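Local coordinates for protein antigen 43 (PDB 4KH3) that probably mediates bacterial aggregation and biofilm formation by self-association, as the passenger (alpha) domain of an autotransporter of the AIDA type from uropathogenic Escherichia coli, at residues G391-R396 with A410-S415. Residues are numbered along the deposited sequence; the frame is centred on the assembly and turned at random.
Sequences GLFTAR and AILTLS
F393 and L412 run alongside each other on the buried face of two paired parallel strands, 392-395 and 410-414. From the backbone outward, F393 first places CB 4.0 Å from I411 O and hardly further from L412 CD1; CG stays near the same methyl, and CD1 closes on L412 CD1 at 3.6 Å. With CG anti to the backbone N (chi1 -171°), on the buried face, the side chain reaches the interior and touches L400 from strand 399-401 and A383, T386 and V388 from strand 382-389, and its ring meets that of F375 with the planes at about 60°. This is the inside of a right-handed parallel beta-helix, consistent with the pectate-lyase-like family of probable autotransporter stalks: each strand is one coil's contribution to the same wall, flanked by strands 374-377 and 431-434. Five backbone hydrogen bonds join the two strands, alternating in direction, among them T413 N to F393 O at 2.8 Å. Further along the inner face, A395 CB rests on L414 CD2 at 3.7 Å. On the outer, partly exposed face, L392 leans across so that its CD1 touches I411 CG2 at 3.7 Å. T413 OG1 is hydrogen-bonded to Q434 NE2 of strand 431-434, in the next coil. Past the strand ends, S415 OG lies 3.7 Å from R396 CG.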
ATOM      1  N   GLY A 391      13.156  18.673  10.743  1.00 37.15           N
ATOM      2  CA  GLY A 391      13.550  17.763   9.683  1.00 29.17           C
ATOM      3  C   GLY A 391      14.955  17.190   9.803  1.00 33.01           C
ATOM      4  O   GLY A 391      15.610  17.288  10.847  1.00 34.63           O
ATOM      5  N   LEU A 392      15.414  16.578   8.717  1.00 30.68           N
ATOM      6  CA  LEU A 392      16.746  15.995   8.657  1.00 33.13           C
ATOM      7  C   LEU A 392      17.539  16.602   7.504  1.00 29.00           C
ATOM      8  O   LEU A 392      17.025  16.784   6.409  1.00 35.71           O
ATOM      9  CB  LEU A 392      16.657  14.476   8.496  1.00 22.39           C
ATOM     10  CG  LEU A 392      17.960  13.723   8.227  1.00 35.86           C
ATOM     11  CD1 LEU A 392      18.926  13.878   9.399  1.00 28.90           C
ATOM     12  CD2 LEU A 392      17.676  12.243   7.942  1.00 23.40           C
ATOM     13  N   PHE A 393      18.795  16.928   7.773  1.00 31.23           N
ATOM     14  CA  PHE A 393      19.711  17.411   6.756  1.00 26.69           C
ATOM     15  C   PHE A 393      20.946  16.557   6.879  1.00 28.05           C
ATOM     16  O   PHE A 393      21.541  16.467   7.955  1.00 32.53           O
ATOM     17  CB  PHE A 393      20.061  18.874   7.021  1.00 33.21           C
ATOM     18  CG  PHE A 393      20.837  19.536   5.916  1.00 31.72           C
ATOM     19  CD1 PHE A 393      22.102  19.082   5.553  1.00 29.82           C
ATOM     20  CD2 PHE A 393      20.320  20.644   5.270  1.00 31.68           C
ATOM     21  CE1 PHE A 393      22.825  19.707   4.554  1.00 31.12           C
ATOM     22  CE2 PHE A 393      21.038  21.274   4.271  1.00 32.61           C
ATOM     23  CZ  PHE A 393      22.293  20.804   3.913  1.00 27.00           C
ATOM     24  N   THR A 394      21.316  15.911   5.782  1.00 29.96           N
ATOM     25  CA  THR A 394      22.507  15.078   5.736  1.00 27.89           C
ATOM     26  C   THR A 394      23.485  15.697   4.745  1.00 36.78           C
ATOM     27  O   THR A 394      23.094  16.138   3.663  1.00 39.48           O
ATOM     28  CB  THR A 394      22.174  13.646   5.293  1.00 32.93           C
ATOM     29  OG1 THR A 394      21.172  13.101   6.159  1.00 33.23           O
ATOM     30  CG2 THR A 394      23.419  12.758   5.335  1.00 31.38           C
ATOM     31  N   ALA A 395      24.754  15.753   5.125  1.00 32.65           N
ATOM     32  CA  ALA A 395      25.776  16.301   4.251  1.00 32.10           C
ATOM     33  C   ALA A 395      26.931  15.313   4.109  1.00 32.32           C
ATOM     34  O   ALA A 395      27.528  14.901   5.098  1.00 33.38           O
ATOM     35  CB  ALA A 395      26.264  17.639   4.778  1.00 24.83           C
ATOM     36  N   ARG A 396      27.232  14.932   2.872  1.00 29.74           N
ATOM     37  CA  ARG A 396      28.335  14.022   2.600  1.00 38.37           C
ATOM     38  C   ARG A 396      29.600  14.828   2.324  1.00 39.15           C
ATOM     39  O   ARG A 396      30.685  14.278   2.129  1.00 46.33           O
ATOM     40  CB  ARG A 396      27.989  13.111   1.420  1.00 40.77           C
ATOM     41  CG  ARG A 396      26.639  12.416   1.575  1.00 46.52           C
ATOM     42  CD  ARG A 396      26.633  11.045   0.928  1.00 69.09           C
ATOM     43  NE  ARG A 396      26.786  11.131  -0.520  1.00 78.62           N
ATOM     44  CZ  ARG A 396      25.815  10.873  -1.391  1.00 84.18           C
ATOM     45  NH1 ARG A 396      24.616  10.495  -0.961  1.00 70.63           N
ATOM     46  NH2 ARG A 396      26.047  10.984  -2.694  1.00 85.64           N
ATOM     47  N   ALA A 410      15.522  19.419  14.924  1.00 29.22           N
ATOM     48  CA  ALA A 410      16.353  19.335  13.735  1.00 29.78           C
ATOM     49  C   ALA A 410      17.551  18.419  13.958  1.00 26.28           C
ATOM     50  O   ALA A 410      18.140  18.387  15.039  1.00 28.12           O
ATOM     51  CB  ALA A 410      16.810  20.718  13.322  1.00 28.37           C
ATOM     52  N   ILE A 411      17.893  17.656  12.933  1.00 28.33           N
ATOM     53  CA  ILE A 411      19.108  16.859  12.957  1.00 29.78           C
ATOM     54  C   ILE A 411      19.937  17.218  11.731  1.00 32.88           C
ATOM     55  O   ILE A 411      19.416  17.325  10.624  1.00 28.04           O
ATOM     56  CB  ILE A 411      18.812  15.353  12.956  1.00 23.77           C
ATOM     57  CG1 ILE A 411      18.082  14.947  14.236  1.00 31.12           C
ATOM     58  CG2 ILE A 411      20.099  14.553  12.811  1.00 23.98           C
ATOM     59  CD1 ILE A 411      17.800  13.451  14.320  1.00 23.84           C
ATOM     60  N   LEU A 412      21.225  17.437  11.954  1.00 33.33           N
ATOM     61  CA  LEU A 412      22.170  17.707  10.890  1.00 29.02           C
ATOM     62  C   LEU A 412      23.254  16.663  11.013  1.00 32.03           C
ATOM     63  O   LEU A 412      24.045  16.690  11.952  1.00 33.48           O
ATOM     64  CB  LEU A 412      22.752  19.108  11.037  1.00 32.94           C
ATOM     65  CG  LEU A 412      23.996  19.426  10.208  1.00 37.56           C
ATOM     66  CD1 LEU A 412      23.753  19.150   8.737  1.00 30.21           C
ATOM     67  CD2 LEU A 412      24.382  20.873  10.424  1.00 28.54           C
ATOM     68  N   THR A 413      23.252  15.720  10.077  1.00 36.94           N
ATOM     69  CA  THR A 413      24.168  14.590  10.095  1.00 28.93           C
ATOM     70  C   THR A 413      25.251  14.796   9.038  1.00 39.49           C
ATOM     71  O   THR A 413      24.949  15.015   7.868  1.00 36.07           O
ATOM     72  CB  THR A 413      23.412  13.264   9.816  1.00 34.66           C
ATOM     73  OG1 THR A 413      22.444  13.038  10.844  1.00 36.36           O
ATOM     74  CG2 THR A 413      24.365  12.080   9.780  1.00 35.48           C
ATOM     75  N   LEU A 414      26.511  14.733   9.457  1.00 36.96           N
ATOM     76  CA  LEU A 414      27.640  14.891   8.549  1.00 30.88           C
ATOM     77  C   LEU A 414      28.358  13.562   8.362  1.00 38.97           C
ATOM     78  O   LEU A 414      28.638  12.856   9.338  1.00 33.16           O
ATOM     79  CB  LEU A 414      28.623  15.916   9.109  1.00 31.82           C
ATOM     80  CG  LEU A 414      28.001  17.254   9.485  1.00 35.65           C
ATOM     81  CD1 LEU A 414      29.059  18.193  10.043  1.00 44.32           C
ATOM     82  CD2 LEU A 414      27.316  17.861   8.284  1.00 26.03           C
ATOM     83  N   SER A 415      28.657  13.214   7.113  1.00 37.84           N
ATOM     84  CA  SER A 415      29.355  11.959   6.836  1.00 40.63           C
ATOM     85  C   SER A 415      30.682  12.215   6.125  1.00 43.32           C
ATOM     86  O   SER A 415      31.417  11.282   5.792  1.00 47.23           O
ATOM     87  CB  SER A 415      28.462  10.957   6.072  1.00 34.75           C
ATOM     88  OG  SER A 415      28.104  11.417   4.775  1.00 48.67           O
TER